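Local coordinates for protein lectin (Pleurotus ostreatus, PDB 6T0Q) that binds calcium and galactose-type sugars such as N-acetyl-D-galactosamine, probably through calcium-dependent sites in two beta-sheet domains, at residues Trp35-Glu40 / Ser123-Met128; Thr145-Lys150 / Ala173-Ala178; Arg216-Thr221 / Ile277-Gly282. All blocks are in the same frame, centred on the assembly; numbering follows the deposited sequence.

Contact 1 of 3, residues Trp35-Glu40 / Ser123-Met128. With CA (calcium ion), chain F.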
ATOM      1  N   TRP A  35      -5.327 -39.506 -16.888  1.00 16.80           N
ATOM      2  CA  TRP A  35      -6.727 -39.192 -17.148  1.00 17.34           C
ATOM      3  C   TRP A  35      -7.607 -39.958 -16.165  1.00 20.81           C
ATOM      4  O   TRP A  35      -7.397 -41.155 -15.947  1.00 19.69           O
ATOM      5  CB  TRP A  35      -7.094 -39.594 -18.580  1.00 15.14           C
ATOM      6  CG  TRP A  35      -6.399 -38.786 -19.627  1.00 16.56           C
ATOM      7  CD1 TRP A  35      -5.271 -39.126 -20.327  1.00 19.25           C
ATOM      8  CD2 TRP A  35      -6.797 -37.496 -20.101  1.00 17.55           C
ATOM      9  NE1 TRP A  35      -4.941 -38.111 -21.204  1.00 18.30           N
ATOM     10  CE2 TRP A  35      -5.863 -37.101 -21.081  1.00 18.92           C
ATOM     11  CE3 TRP A  35      -7.853 -36.630 -19.782  1.00 17.64           C
ATOM     12  CZ2 TRP A  35      -5.951 -35.875 -21.747  1.00 22.66           C
ATOM     13  CZ3 TRP A  35      -7.939 -35.408 -20.446  1.00 23.19           C
ATOM     14  CH2 TRP A  35      -6.994 -35.047 -21.414  1.00 18.70           C
ATOM     15  N   ILE A  36      -8.606 -39.292 -15.582  1.00 17.94           N
ATOM     16  CA  ILE A  36      -9.526 -40.010 -14.707  1.00 19.58           C
ATOM     17  C   ILE A  36     -10.966 -39.718 -15.095  1.00 22.54           C
ATOM     18  O   ILE A  36     -11.297 -38.656 -15.639  1.00 18.63           O
ATOM     19  CB  ILE A  36      -9.309 -39.696 -13.213  1.00 18.39           C
ATOM     20  CG1 ILE A  36      -9.516 -38.205 -12.928  1.00 18.37           C
ATOM     21  CG2 ILE A  36      -7.938 -40.194 -12.762  1.00 19.65           C
ATOM     22  CD1 ILE A  36      -9.340 -37.848 -11.436  1.00 20.74           C
ATOM     23  N   TRP A  37     -11.819 -40.696 -14.816  1.00 19.50           N
ATOM     24  CA  TRP A  37     -13.264 -40.534 -14.885  1.00 18.13           C
ATOM     25  C   TRP A  37     -13.846 -41.460 -13.818  1.00 22.13           C
ATOM     26  O   TRP A  37     -13.157 -41.817 -12.854  1.00 20.37           O
ATOM     27  CB  TRP A  37     -13.757 -40.792 -16.326  1.00 14.78           C
ATOM     28  CG  TRP A  37     -15.144 -40.285 -16.572  1.00 18.58           C
ATOM     29  CD1 TRP A  37     -16.274 -41.034 -16.751  1.00 21.24           C
ATOM     30  CD2 TRP A  37     -15.561 -38.909 -16.626  1.00 15.62           C
ATOM     31  NE1 TRP A  37     -17.361 -40.213 -16.929  1.00 18.71           N
ATOM     32  CE2 TRP A  37     -16.951 -38.906 -16.856  1.00 19.36           C
ATOM     33  CE3 TRP A  37     -14.889 -37.682 -16.514  1.00 17.95           C
ATOM     34  CZ2 TRP A  37     -17.691 -37.721 -16.978  1.00 18.06           C
ATOM     35  CZ3 TRP A  37     -15.625 -36.499 -16.640  1.00 19.22           C
ATOM     36  CH2 TRP A  37     -17.014 -36.532 -16.868  1.00 21.69           C
ATOM     37  N   THR A  38     -15.108 -41.859 -13.987  1.00 21.86           N
ATOM     38  CA  THR A  38     -15.818 -42.620 -12.962  1.00 20.65           C
ATOM     39  C   THR A  38     -15.680 -44.127 -13.115  1.00 24.02           C
ATOM     40  O   THR A  38     -15.849 -44.853 -12.133  1.00 24.02           O
ATOM     41  CB  THR A  38     -17.315 -42.294 -12.989  1.00 25.60           C
ATOM     42  OG1 THR A  38     -17.848 -42.609 -14.280  1.00 43.69           O
ATOM     43  CG2 THR A  38     -17.566 -40.818 -12.655  1.00 22.44           C
ATOM     44  N   GLY A  39     -15.444 -44.626 -14.320  1.00 20.61           N
ATOM     45  CA  GLY A  39     -15.519 -46.056 -14.527  1.00 21.77           C
ATOM     46  C   GLY A  39     -16.918 -46.572 -14.770  1.00 26.25           C
ATOM     47  O   GLY A  39     -17.116 -47.793 -14.800  1.00 21.53           O
ATOM     48  N   GLU A  40     -17.898 -45.679 -14.955  1.00 22.47           N
ATOM     49  CA  GLU A  40     -19.233 -46.119 -15.353  1.00 28.30           C
ATOM     50  C   GLU A  40     -19.176 -46.987 -16.605  1.00 29.13           C
ATOM     51  O   GLU A  40     -19.948 -47.940 -16.741  1.00 26.14           O
ATOM     52  CB  GLU A  40     -20.140 -44.905 -15.551  1.00 25.15           C
ATOM     53  CG  GLU A  40     -20.601 -44.336 -14.195  1.00 25.71           C
ATOM     54  CD  GLU A  40     -21.144 -42.927 -14.304  1.00 28.43           C
ATOM     55  OE1 GLU A  40     -20.337 -41.982 -14.461  1.00 23.91           O
ATOM     56  OE2 GLU A  40     -22.381 -42.764 -14.240  1.00 28.28           O
ATOM     57  N   SER A 123     -19.118 -40.943 -26.252  1.00 20.47           N
ATOM     58  CA  SER A 123     -17.760 -40.475 -26.484  1.00 22.38           C
ATOM     59  C   SER A 123     -16.925 -40.675 -25.223  1.00 20.17           C
ATOM     60  O   SER A 123     -17.475 -40.857 -24.132  1.00 19.93           O
ATOM     61  CB  SER A 123     -17.750 -38.990 -26.892  1.00 19.39           C
ATOM     62  OG  SER A 123     -17.963 -38.147 -25.768  1.00 21.66           O
ATOM     63  N   PRO A 124     -15.596 -40.672 -25.334  1.00 20.37           N
ATOM     64  CA  PRO A 124     -14.766 -40.826 -24.132  1.00 22.49           C
ATOM     65  C   PRO A 124     -14.908 -39.614 -23.220  1.00 23.83           C
ATOM     66  O   PRO A 124     -15.332 -38.537 -23.636  1.00 20.54           O
ATOM     67  CB  PRO A 124     -13.338 -40.959 -24.679  1.00 22.61           C
ATOM     68  CG  PRO A 124     -13.381 -40.424 -26.075  1.00 22.35           C
ATOM     69  CD  PRO A 124     -14.795 -40.604 -26.575  1.00 18.74           C
ATOM     70  N   ALA A 125     -14.562 -39.808 -21.950  1.00 17.62           N
ATOM     71  CA  ALA A 125     -14.652 -38.735 -20.963  1.00 20.49           C
ATOM     72  C   ALA A 125     -13.457 -38.818 -20.030  1.00 19.05           C
ATOM     73  O   ALA A 125     -13.057 -39.912 -19.630  1.00 17.01           O
ATOM     74  CB  ALA A 125     -15.950 -38.831 -20.137  1.00 17.12           C
ATOM     75  N   GLY A 126     -12.898 -37.669 -19.670  1.00 19.94           N
ATOM     76  CA  GLY A 126     -11.739 -37.694 -18.797  1.00 21.69           C
ATOM     77  C   GLY A 126     -11.259 -36.320 -18.387  1.00 23.01           C
ATOM     78  O   GLY A 126     -11.490 -35.334 -19.097  1.00 21.01           O
ATOM     79  N   ILE A 127     -10.613 -36.232 -17.229  1.00 17.75           N
ATOM     80  CA  ILE A 127      -9.918 -35.017 -16.831  1.00 16.68           C
ATOM     81  C   ILE A 127      -8.494 -35.398 -16.465  1.00 19.90           C
ATOM     82  O   ILE A 127      -8.225 -36.506 -15.986  1.00 18.85           O
ATOM     83  CB  ILE A 127     -10.605 -34.269 -15.657  1.00 24.14           C
ATOM     84  CG1 ILE A 127     -10.664 -35.149 -14.425  1.00 30.13           C
ATOM     85  CG2 ILE A 127     -12.012 -33.761 -16.056  1.00 25.83           C
ATOM     86  CD1 ILE A 127     -10.936 -34.380 -13.145  1.00 36.88           C
ATOM     87  N   MET A 128      -7.580 -34.465 -16.690  1.00 18.33           N
ATOM     88  CA  MET A 128      -6.173 -34.659 -16.386  1.00 19.42           C
ATOM     89  C   MET A 128      -5.621 -33.349 -15.853  1.00 19.54           C
ATOM     90  O   MET A 128      -5.916 -32.287 -16.401  1.00 21.22           O
ATOM     91  CB  MET A 128      -5.380 -35.092 -17.629  1.00 18.33           C
ATOM     92  CG  MET A 128      -3.857 -34.933 -17.470  1.00 22.39           C
ATOM     93  SD  MET A 128      -2.917 -35.370 -18.956  1.00 24.35           S
ATOM     94  CE  MET A 128      -2.852 -37.139 -18.771  1.00 19.45           C
TER
HETATM   95 CA    CA F 403     -16.424 -36.491 -24.606  1.00 28.90          CA
HETATM   96  O   HOH W   1     -16.469 -35.224 -27.022  1.00 28.47           O

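Contact 2 of 3, residues Thr145-Lys150 / Ala173-Ala178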
ATOM      1  N   THR A 145      -3.761 -35.898 -11.057  1.00 21.91           N
ATOM      2  CA  THR A 145      -4.972 -36.708 -11.054  1.00 22.96           C
ATOM      3  C   THR A 145      -4.596 -38.180 -11.221  1.00 22.14           C
ATOM      4  O   THR A 145      -3.791 -38.524 -12.092  1.00 19.87           O
ATOM      5  CB  THR A 145      -5.899 -36.277 -12.194  1.00 19.69           C
ATOM      6  OG1 THR A 145      -5.117 -36.076 -13.377  1.00 19.67           O
ATOM      7  CG2 THR A 145      -6.625 -34.978 -11.849  1.00 17.48           C
ATOM      8  N   ASP A 146      -5.176 -39.044 -10.389  1.00 20.72           N
ATOM      9  CA  ASP A 146      -4.995 -40.487 -10.533  1.00 22.73           C
ATOM     10  C   ASP A 146      -6.072 -41.198  -9.714  1.00 24.66           C
ATOM     11  O   ASP A 146      -7.045 -40.577  -9.268  1.00 18.57           O
ATOM     12  CB  ASP A 146      -3.570 -40.911 -10.132  1.00 17.61           C
ATOM     13  CG  ASP A 146      -3.235 -40.604  -8.674  1.00 24.72           C
ATOM     14  OD1 ASP A 146      -4.137 -40.354  -7.843  1.00 25.22           O
ATOM     15  OD2 ASP A 146      -2.024 -40.622  -8.361  1.00 27.21           O
ATOM     16  N   GLU A 147      -5.889 -42.509  -9.505  1.00 22.63           N
ATOM     17  CA  GLU A 147      -6.887 -43.320  -8.815  1.00 23.27           C
ATOM     18  C   GLU A 147      -6.998 -42.999  -7.328  1.00 24.71           C
ATOM     19  O   GLU A 147      -7.891 -43.542  -6.664  1.00 27.18           O
ATOM     20  CB  GLU A 147      -6.577 -44.819  -8.999  1.00 20.38           C
ATOM     21  CG  GLU A 147      -5.376 -45.349  -8.197  1.00 27.08           C
ATOM     22  CD  GLU A 147      -4.027 -44.974  -8.809  1.00 33.01           C
ATOM     23  OE1 GLU A 147      -3.996 -44.274  -9.845  1.00 28.02           O
ATOM     24  OE2 GLU A 147      -2.986 -45.381  -8.247  1.00 33.56           O
ATOM     25  N   SER A 148      -6.137 -42.136  -6.783  1.00 19.55           N
ATOM     26  CA  SER A 148      -6.320 -41.724  -5.393  1.00 27.46           C
ATOM     27  C   SER A 148      -7.348 -40.607  -5.248  1.00 27.54           C
ATOM     28  O   SER A 148      -7.738 -40.289  -4.125  1.00 26.03           O
ATOM     29  CB  SER A 148      -4.983 -41.289  -4.772  1.00 28.18           C
ATOM     30  OG  SER A 148      -4.508 -40.088  -5.365  1.00 26.93           O
ATOM     31  N   TRP A 149      -7.797 -40.006  -6.349  1.00 21.78           N
ATOM     32  CA  TRP A 149      -8.862 -39.019  -6.274  1.00 20.70           C
ATOM     33  C   TRP A 149     -10.195 -39.718  -6.024  1.00 22.69           C
ATOM     34  O   TRP A 149     -10.378 -40.886  -6.374  1.00 24.07           O
ATOM     35  CB  TRP A 149      -8.915 -38.202  -7.571  1.00 19.54           C
ATOM     36  CG  TRP A 149      -7.769 -37.223  -7.693  1.00 22.13           C
ATOM     37  CD1 TRP A 149      -6.434 -37.495  -7.571  1.00 23.31           C
ATOM     38  CD2 TRP A 149      -7.869 -35.813  -7.948  1.00 20.73           C
ATOM     39  NE1 TRP A 149      -5.697 -36.343  -7.734  1.00 21.22           N
ATOM     40  CE2 TRP A 149      -6.553 -35.296  -7.965  1.00 20.96           C
ATOM     41  CE3 TRP A 149      -8.945 -34.935  -8.141  1.00 21.15           C
ATOM     42  CZ2 TRP A 149      -6.283 -33.942  -8.183  1.00 20.57           C
ATOM     43  CZ3 TRP A 149      -8.674 -33.581  -8.357  1.00 23.23           C
ATOM     44  CH2 TRP A 149      -7.355 -33.104  -8.385  1.00 21.49           C
ATOM     45  N   LYS A 150     -11.126 -39.001  -5.395  1.00 18.37           N
ATOM     46  CA  LYS A 150     -12.472 -39.508  -5.168  1.00 24.25           C
ATOM     47  C   LYS A 150     -13.432 -38.947  -6.211  1.00 27.16           C
ATOM     48  O   LYS A 150     -13.248 -37.837  -6.716  1.00 22.82           O
ATOM     49  CB  LYS A 150     -12.963 -39.147  -3.759  1.00 22.26           C
ATOM     50  CG  LYS A 150     -12.205 -39.859  -2.622  1.00 25.35           C
ATOM     51  CD  LYS A 150     -12.087 -41.357  -2.893  1.00 29.43           C
ATOM     52  CE  LYS A 150     -11.713 -42.147  -1.621  1.00 37.51           C
ATOM     53  NZ  LYS A 150     -12.782 -42.114  -0.568  1.00 33.55           N
ATOM     54  N   ALA A 173     -11.704 -42.605  -8.125  1.00 19.73           N
ATOM     55  CA  ALA A 173     -11.718 -42.342  -9.560  1.00 19.29           C
ATOM     56  C   ALA A 173     -11.074 -43.503 -10.320  1.00 22.56           C
ATOM     57  O   ALA A 173     -10.229 -44.229  -9.788  1.00 20.60           O
ATOM     58  CB  ALA A 173     -10.981 -41.025  -9.863  1.00 15.22           C
ATOM     59  N   ALA A 174     -11.476 -43.685 -11.579  1.00 21.82           N
ATOM     60  CA  ALA A 174     -10.949 -44.760 -12.414  1.00 19.95           C
ATOM     61  C   ALA A 174     -10.073 -44.170 -13.515  1.00 20.31           C
ATOM     62  O   ALA A 174     -10.519 -43.300 -14.276  1.00 18.80           O
ATOM     63  CB  ALA A 174     -12.075 -45.606 -13.020  1.00 21.27           C
ATOM     64  N   VAL A 175      -8.831 -44.651 -13.596  1.00 19.33           N
ATOM     65  CA  VAL A 175      -7.871 -44.142 -14.571  1.00 19.47           C
ATOM     66  C   VAL A 175      -8.328 -44.508 -15.977  1.00 22.05           C
ATOM     67  O   VAL A 175      -8.624 -45.675 -16.267  1.00 20.91           O
ATOM     68  CB  VAL A 175      -6.466 -44.688 -14.273  1.00 22.91           C
ATOM     69  CG1 VAL A 175      -5.502 -44.385 -15.434  1.00 19.45           C
ATOM     70  CG2 VAL A 175      -5.939 -44.103 -12.952  1.00 19.58           C
ATOM     71  N   GLN A 176      -8.406 -43.501 -16.854  1.00 18.58           N
ATOM     72  CA  GLN A 176      -8.787 -43.689 -18.253  1.00 17.61           C
ATOM     73  C   GLN A 176      -7.599 -43.808 -19.198  1.00 20.99           C
ATOM     74  O   GLN A 176      -7.785 -44.211 -20.353  1.00 22.77           O
ATOM     75  CB  GLN A 176      -9.659 -42.517 -18.734  1.00 15.79           C
ATOM     76  CG  GLN A 176     -10.941 -42.348 -17.919  1.00 17.02           C
ATOM     77  CD  GLN A 176     -11.815 -43.576 -18.006  1.00 19.01           C
ATOM     78  OE1 GLN A 176     -12.294 -43.926 -19.090  1.00 21.82           O
ATOM     79  NE2 GLN A 176     -12.015 -44.251 -16.872  1.00 19.61           N
ATOM     80  N   GLY A 177      -6.405 -43.444 -18.752  1.00 22.68           N
ATOM     81  CA  GLY A 177      -5.229 -43.504 -19.601  1.00 22.45           C
ATOM     82  C   GLY A 177      -4.108 -42.703 -18.977  1.00 21.05           C
ATOM     83  O   GLY A 177      -4.282 -42.029 -17.957  1.00 19.69           O
ATOM     84  N   ALA A 178      -2.935 -42.804 -19.597  1.00 21.11           N
ATOM     85  CA  ALA A 178      -1.759 -42.074 -19.140  1.00 22.19           C
ATOM     86  C   ALA A 178      -1.402 -41.008 -20.166  1.00 21.86           C
ATOM     87  O   ALA A 178      -1.987 -40.935 -21.248  1.00 25.74           O
ATOM     88  CB  ALA A 178      -0.566 -43.021 -18.907  1.00 21.61           C
TER

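Contact 3 of 3, residues Arg216-Thr221 / Ile277-Gly282. With CA (calcium ion), chain G; NAG (2-acetamido-2-deoxy-beta-D-glucopyranose), chain B.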
ATOM      1  N   ARG A 216      16.644   2.748 -20.429  1.00 25.36           N
ATOM      2  CA  ARG A 216      15.425   3.395 -19.965  1.00 24.08           C
ATOM      3  C   ARG A 216      14.847   2.573 -18.825  1.00 26.11           C
ATOM      4  O   ARG A 216      14.937   1.344 -18.833  1.00 25.73           O
ATOM      5  CB  ARG A 216      14.378   3.500 -21.089  1.00 19.38           C
ATOM      6  CG  ARG A 216      14.886   4.153 -22.379  1.00 27.63           C
ATOM      7  CD  ARG A 216      15.239   5.615 -22.127  1.00 29.57           C
ATOM      8  NE  ARG A 216      15.661   6.303 -23.344  1.00 31.54           N
ATOM      9  CZ  ARG A 216      16.914   6.663 -23.611  1.00 38.46           C
ATOM     10  NH1 ARG A 216      17.885   6.412 -22.743  1.00 36.08           N
ATOM     11  NH2 ARG A 216      17.189   7.292 -24.746  1.00 40.91           N
ATOM     12  N   ALA A 217      14.226   3.243 -17.856  1.00 24.57           N
ATOM     13  CA  ALA A 217      13.642   2.541 -16.722  1.00 25.28           C
ATOM     14  C   ALA A 217      12.121   2.612 -16.761  1.00 28.52           C
ATOM     15  O   ALA A 217      11.537   3.567 -17.286  1.00 27.01           O
ATOM     16  CB  ALA A 217      14.147   3.103 -15.388  1.00 24.00           C
ATOM     17  N   PHE A 218      11.491   1.578 -16.191  1.00 23.38           N
ATOM     18  CA  PHE A 218      10.043   1.411 -16.168  1.00 22.39           C
ATOM     19  C   PHE A 218       9.634   0.860 -14.810  1.00 25.80           C
ATOM     20  O   PHE A 218      10.327   0.004 -14.254  1.00 26.27           O
ATOM     21  CB  PHE A 218       9.576   0.458 -17.280  1.00 21.94           C
ATOM     22  CG  PHE A 218      10.030   0.877 -18.654  1.00 20.66           C
ATOM     23  CD1 PHE A 218      11.267   0.484 -19.139  1.00 21.86           C
ATOM     24  CD2 PHE A 218       9.230   1.688 -19.443  1.00 19.60           C
ATOM     25  CE1 PHE A 218      11.699   0.880 -20.397  1.00 22.88           C
ATOM     26  CE2 PHE A 218       9.654   2.100 -20.700  1.00 24.43           C
ATOM     27  CZ  PHE A 218      10.890   1.688 -21.182  1.00 26.18           C
ATOM     28  N   ARG A 219       8.509   1.347 -14.280  1.00 21.57           N
ATOM     29  CA  ARG A 219       8.051   0.969 -12.948  1.00 21.23           C
ATOM     30  C   ARG A 219       6.552   0.720 -12.943  1.00 23.89           C
ATOM     31  O   ARG A 219       5.788   1.458 -13.572  1.00 24.39           O
ATOM     32  CB  ARG A 219       8.365   2.056 -11.906  1.00 21.71           C
ATOM     33  CG  ARG A 219       9.831   2.193 -11.545  1.00 24.78           C
ATOM     34  CD  ARG A 219      10.053   3.421 -10.656  1.00 27.82           C
ATOM     35  NE  ARG A 219       9.270   3.363  -9.419  1.00 25.79           N
ATOM     36  CZ  ARG A 219       9.681   2.784  -8.295  1.00 27.70           C
ATOM     37  NH1 ARG A 219      10.877   2.198  -8.240  1.00 22.91           N
ATOM     38  NH2 ARG A 219       8.897   2.793  -7.224  1.00 32.78           N
ATOM     39  N   LYS A 220       6.137  -0.304 -12.205  1.00 24.03           N
ATOM     40  CA  LYS A 220       4.726  -0.579 -11.965  1.00 27.95           C
ATOM     41  C   LYS A 220       4.564  -1.095 -10.543  1.00 27.21           C
ATOM     42  O   LYS A 220       5.263  -2.028 -10.136  1.00 22.87           O
ATOM     43  CB  LYS A 220       4.172  -1.596 -12.970  1.00 25.74           C
ATOM     44  CG  LYS A 220       2.721  -2.016 -12.719  1.00 27.46           C
ATOM     45  CD  LYS A 220       1.729  -0.913 -13.094  1.00 29.14           C
ATOM     46  CE  LYS A 220       0.301  -1.395 -12.857  1.00 30.85           C
ATOM     47  NZ  LYS A 220      -0.690  -0.340 -13.153  1.00 27.54           N
ATOM     48  N   THR A 221       3.652  -0.487  -9.791  1.00 23.79           N
ATOM     49  CA  THR A 221       3.363  -0.894  -8.424  1.00 24.89           C
ATOM     50  C   THR A 221       1.971  -1.503  -8.341  1.00 25.28           C
ATOM     51  O   THR A 221       1.023  -0.985  -8.931  1.00 23.29           O
ATOM     52  CB  THR A 221       3.459   0.302  -7.471  1.00 31.30           C
ATOM     53  OG1 THR A 221       4.800   0.790  -7.480  1.00 29.01           O
ATOM     54  CG2 THR A 221       3.074  -0.098  -6.039  1.00 28.11           C
ATOM     55  N   ILE A 277      12.041  -2.208 -14.291  1.00 22.07           N
ATOM     56  CA  ILE A 277      12.761  -2.731 -15.442  1.00 25.00           C
ATOM     57  C   ILE A 277      13.761  -1.683 -15.903  1.00 24.19           C
ATOM     58  O   ILE A 277      13.405  -0.514 -16.080  1.00 23.27           O
ATOM     59  CB  ILE A 277      11.811  -3.089 -16.601  1.00 23.16           C
ATOM     60  CG1 ILE A 277      10.730  -4.084 -16.169  1.00 21.44           C
ATOM     61  CG2 ILE A 277      12.600  -3.645 -17.777  1.00 25.66           C
ATOM     62  CD1 ILE A 277       9.640  -4.265 -17.254  1.00 21.95           C
ATOM     63  N   ASN A 278      15.003  -2.094 -16.094  1.00 20.94           N
ATOM     64  CA  ASN A 278      15.973  -1.317 -16.855  1.00 22.34           C
ATOM     65  C   ASN A 278      16.133  -2.017 -18.204  1.00 22.87           C
ATOM     66  O   ASN A 278      16.705  -3.106 -18.281  1.00 23.93           O
ATOM     67  CB  ASN A 278      17.293  -1.204 -16.090  1.00 26.08           C
ATOM     68  CG  ASN A 278      18.447  -0.695 -16.955  1.00 29.86           C
ATOM     69  OD1 ASN A 278      18.252  -0.212 -18.063  1.00 28.01           O
ATOM     70  ND2 ASN A 278      19.662  -0.800 -16.431  1.00 32.06           N
ATOM     71  N   ALA A 279      15.612  -1.406 -19.263  1.00 23.83           N
ATOM     72  CA  ALA A 279      15.693  -1.978 -20.600  1.00 25.99           C
ATOM     73  C   ALA A 279      16.599  -1.107 -21.455  1.00 25.74           C
ATOM     74  O   ALA A 279      16.584   0.120 -21.332  1.00 26.18           O
ATOM     75  CB  ALA A 279      14.305  -2.103 -21.241  1.00 21.85           C
ATOM     76  N   THR A 280      17.392  -1.740 -22.317  1.00 25.89           N
ATOM     77  CA  THR A 280      18.428  -1.044 -23.072  1.00 23.89           C
ATOM     78  C   THR A 280      18.260  -1.277 -24.563  1.00 24.49           C
ATOM     79  O   THR A 280      18.019  -2.406 -25.007  1.00 24.86           O
ATOM     80  CB  THR A 280      19.824  -1.498 -22.632  1.00 27.54           C
ATOM     81  OG1 THR A 280      19.996  -1.203 -21.240  1.00 29.04           O
ATOM     82  CG2 THR A 280      20.919  -0.782 -23.445  1.00 26.56           C
ATOM     83  N   ASN A 281      18.380  -0.200 -25.331  1.00 24.44           N
ATOM     84  CA  ASN A 281      18.340  -0.261 -26.781  1.00 25.37           C
ATOM     85  C   ASN A 281      19.753  -0.104 -27.327  1.00 31.17           C
ATOM     86  O   ASN A 281      20.410   0.912 -27.075  1.00 30.39           O
ATOM     87  CB  ASN A 281      17.444   0.827 -27.365  1.00 22.76           C
ATOM     88  CG  ASN A 281      17.377   0.755 -28.882  1.00 25.83           C
ATOM     89  OD1 ASN A 281      17.525  -0.323 -29.465  1.00 27.65           O
ATOM     90  ND2 ASN A 281      17.165   1.900 -29.528  1.00 27.74           N
ATOM     91  N   GLY A 282      20.209  -1.103 -28.081  1.00 29.97           N
ATOM     92  CA  GLY A 282      21.474  -0.994 -28.778  1.00 31.05           C
ATOM     93  C   GLY A 282      21.416  -0.209 -30.068  1.00 36.72           C
ATOM     94  O   GLY A 282      22.465   0.047 -30.667  1.00 35.07           O
TER
HETATM   95 CA    CA G 404      17.048  -2.478 -30.794  1.00 31.38          CA
HETATM   96  C1  NAG B   1      20.834  -0.403 -17.160  1.00 38.73           C
HETATM   97  C2  NAG B   1      21.932   0.136 -16.259  1.00 44.83           C
HETATM   98  C3  NAG B   1      23.190   0.381 -17.072  1.00 53.29           C
HETATM   99  C4  NAG B   1      23.643  -0.915 -17.727  1.00 52.15           C
HETATM  100  C5  NAG B   1      22.518  -1.566 -18.537  1.00 45.13           C
HETATM  101  C6  NAG B   1      22.836  -3.006 -18.877  1.00 41.55           C
HETATM  102  C7  NAG B   1      21.393   1.404 -14.236  1.00 46.15           C
HETATM  103  C8  NAG B   1      20.978   2.728 -13.670  1.00 43.54           C
HETATM  104  N2  NAG B   1      21.525   1.347 -15.565  1.00 39.74           N
HETATM  105  O3  NAG B   1      24.208   0.869 -16.207  1.00 56.53           O
HETATM  106  O4  NAG B   1      24.673  -0.396 -18.474  1.00 60.33           O
HETATM  107  O5  NAG B   1      21.283  -1.610 -17.800  1.00 39.38           O
HETATM  108  O6  NAG B   1      22.898  -3.210 -20.280  1.00 55.49           O
HETATM  109  O7  NAG B   1      21.594   0.423 -13.521  1.00 46.86           O

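Contact 1 of 3, residues Trp35-Glu40 / Ser123-Met128
Next to a calcium site, the end of strand 34-37 and the start of strand 126-135 meet through a single antiparallel bridge, the hydrogen-bonded pair Ile36 and Ile127. Ile36 N gives its hydrogen to Ile127 O at 2.8 Å, and Ile127 N answers to Ile36 O at 3.0 Å. The short segments are inclined at 137°, so they diverge quickly, and side chains rather than further backbone bonds fill the angle between them. Beside the bridge the two isoleucines meet through their CG1 atoms, 3.6 Å apart, and both pack on Phe55 of strand 51-60. Toward one end, Met128 reaches across Trp35. Its extended chi1 (164°) and chi2 carry SD over the ring in a Met-aromatic contact, and the bend at chi3 (-82°) sets the methyl CE over the same face, 3.6 Å from the centroid of the Trp35 five-membered ring, a CH-pi contact. Gly126 C lies at the ring edge, 3.7 Å from Trp35 CE3, and with no side chain on the glycine the backbone passes close beside the indole. Toward the other end Ala125 CB stands over the face of Trp37, 3.4 Å from CE2, small enough to let the ring lie flat on it. Just before this alanine the chain turns to the ion: Ser123 OG and Pro124 O each bind calcium at 2.5 Å, and Asp77, Asp78 and Asn118 complete the protein ligands. The chemistry therefore changes within a few residues, from oxygen ligands suited to a hard cation to methyl, thioether and indole groups suited to a buried interior, with Ala125 and the bridge following directly on the metal ligands.

Contact 2 of 3, residues Thr145-Lys150 / Ala173-Ala178
Asp146 opens the contact with its backbone, the carbonyl O lying 4.0 Å from Ala173 CB, while its carboxylate folds back on its own turn. There OD1 accepts from Ser148 N, which approaches from above the carboxylate plane in an Asx turn, and from Ser148 OG on the syn lone pair. These two bonds lie within the type I turn from Asp146 to Trp149, which Trp149 N closes onto Asp146 O, and probably help to hold it. Glu147 occupies the turn's exposed corner, a natural place for a charged residue. Its CA makes a CH···O contact with Ala173 O, and the side chain, bent at chi2 (-77°), runs alongside Val175 in the same direction, with OE1 3.7 Å from Val175 CG2. Trp149 then supplies the polar link: Ala173 N donates to Trp149 O at 2.8 Å, almost straight at 178°. The Trp149 indole leads away from this bond into the core, where it packs on Phe55 and Ile114, and its NE1 bonds to Val144 O. Alanine fits position 173 because its methyl, 4.2 Å from Trp149 CB, can tuck under the turn. One main-chain bond and a few light apolar touches thus join the turn to the beginning of strand 174-178, with the Glu147 carboxylate on the exposed side and that of Asp146 engaged within its own turn.

Contact 3 of 3, residues Arg216-Thr221 / Ile277-Gly282
Strands 214-222 and 273-281 run antiparallel as neighbours, their short segments at 149°, with Arg216-Ala279 and Phe218-Ile277 as hydrogen-bonded pairs and Ala217-Asn278 as the non-hydrogen-bonded pair between them. Four backbone bonds result, among them Arg216 N to Ala279 O and Ile277 N to Phe218 O, each 2.8 Å. At the middle pair the chains come close, and Ala217 CA lies 3.1 Å from Ile277 O in a CH···O contact. On the face carrying Phe218, Ile277 and Ala279, apolar groups meet across the strands: Phe218 CE1 approaches the Ala279 methyl at 4.0 Å, while the CB atoms of Phe218 and Ile277 are 4.2 Å apart. The small alanine makes room for the phenyl ring. Arg216 starts on this same face, but its bend at chi2 (-65°) carries the guanidinium away to a salt bridge with Asp205. Asn278 and Ala217 point to the other face. With chi1 at 166° the Asn278 amide extends from the strand to the sugar, and ND2 is bonded covalently to C1 of N-acetylglucosamine at 1.4 Å. Two residues on, Thr280 satisfies the Asn-X-Thr sequon. Farther along, Asn281 OD1 binds calcium at 2.6 Å, together with Asp239, Asp240, Gly283 and Pro285. These are neighbouring inner strands of an antiparallel sheet, N-glycosylated at Asn278 and leading into the second calcium site, consistent with a beta-sandwich carbohydrate-binding module.

Contacts 1 and 2 adjoin, their centres 8 Å apart, and share a small sheet: strand 34-37 of contact 1 pairs with strand 174-178 of contact 2, probably through hydrogen bonds such as Ala174 N to Trp37 O. Contact 3 lies across the chain's centre, about 48 Å from contact 1 centre to centre. Contacts 1 and 3 are buried strand pairings, each leading into a different calcium site, whereas contact 2 is partly exposed and away from both calcium sites. Their chemistry follows: contact 1 relies on indole faces around one bridge, contact 3 on successive backbone bonds within a broad sheet, and contact 2 on one bond from a turn.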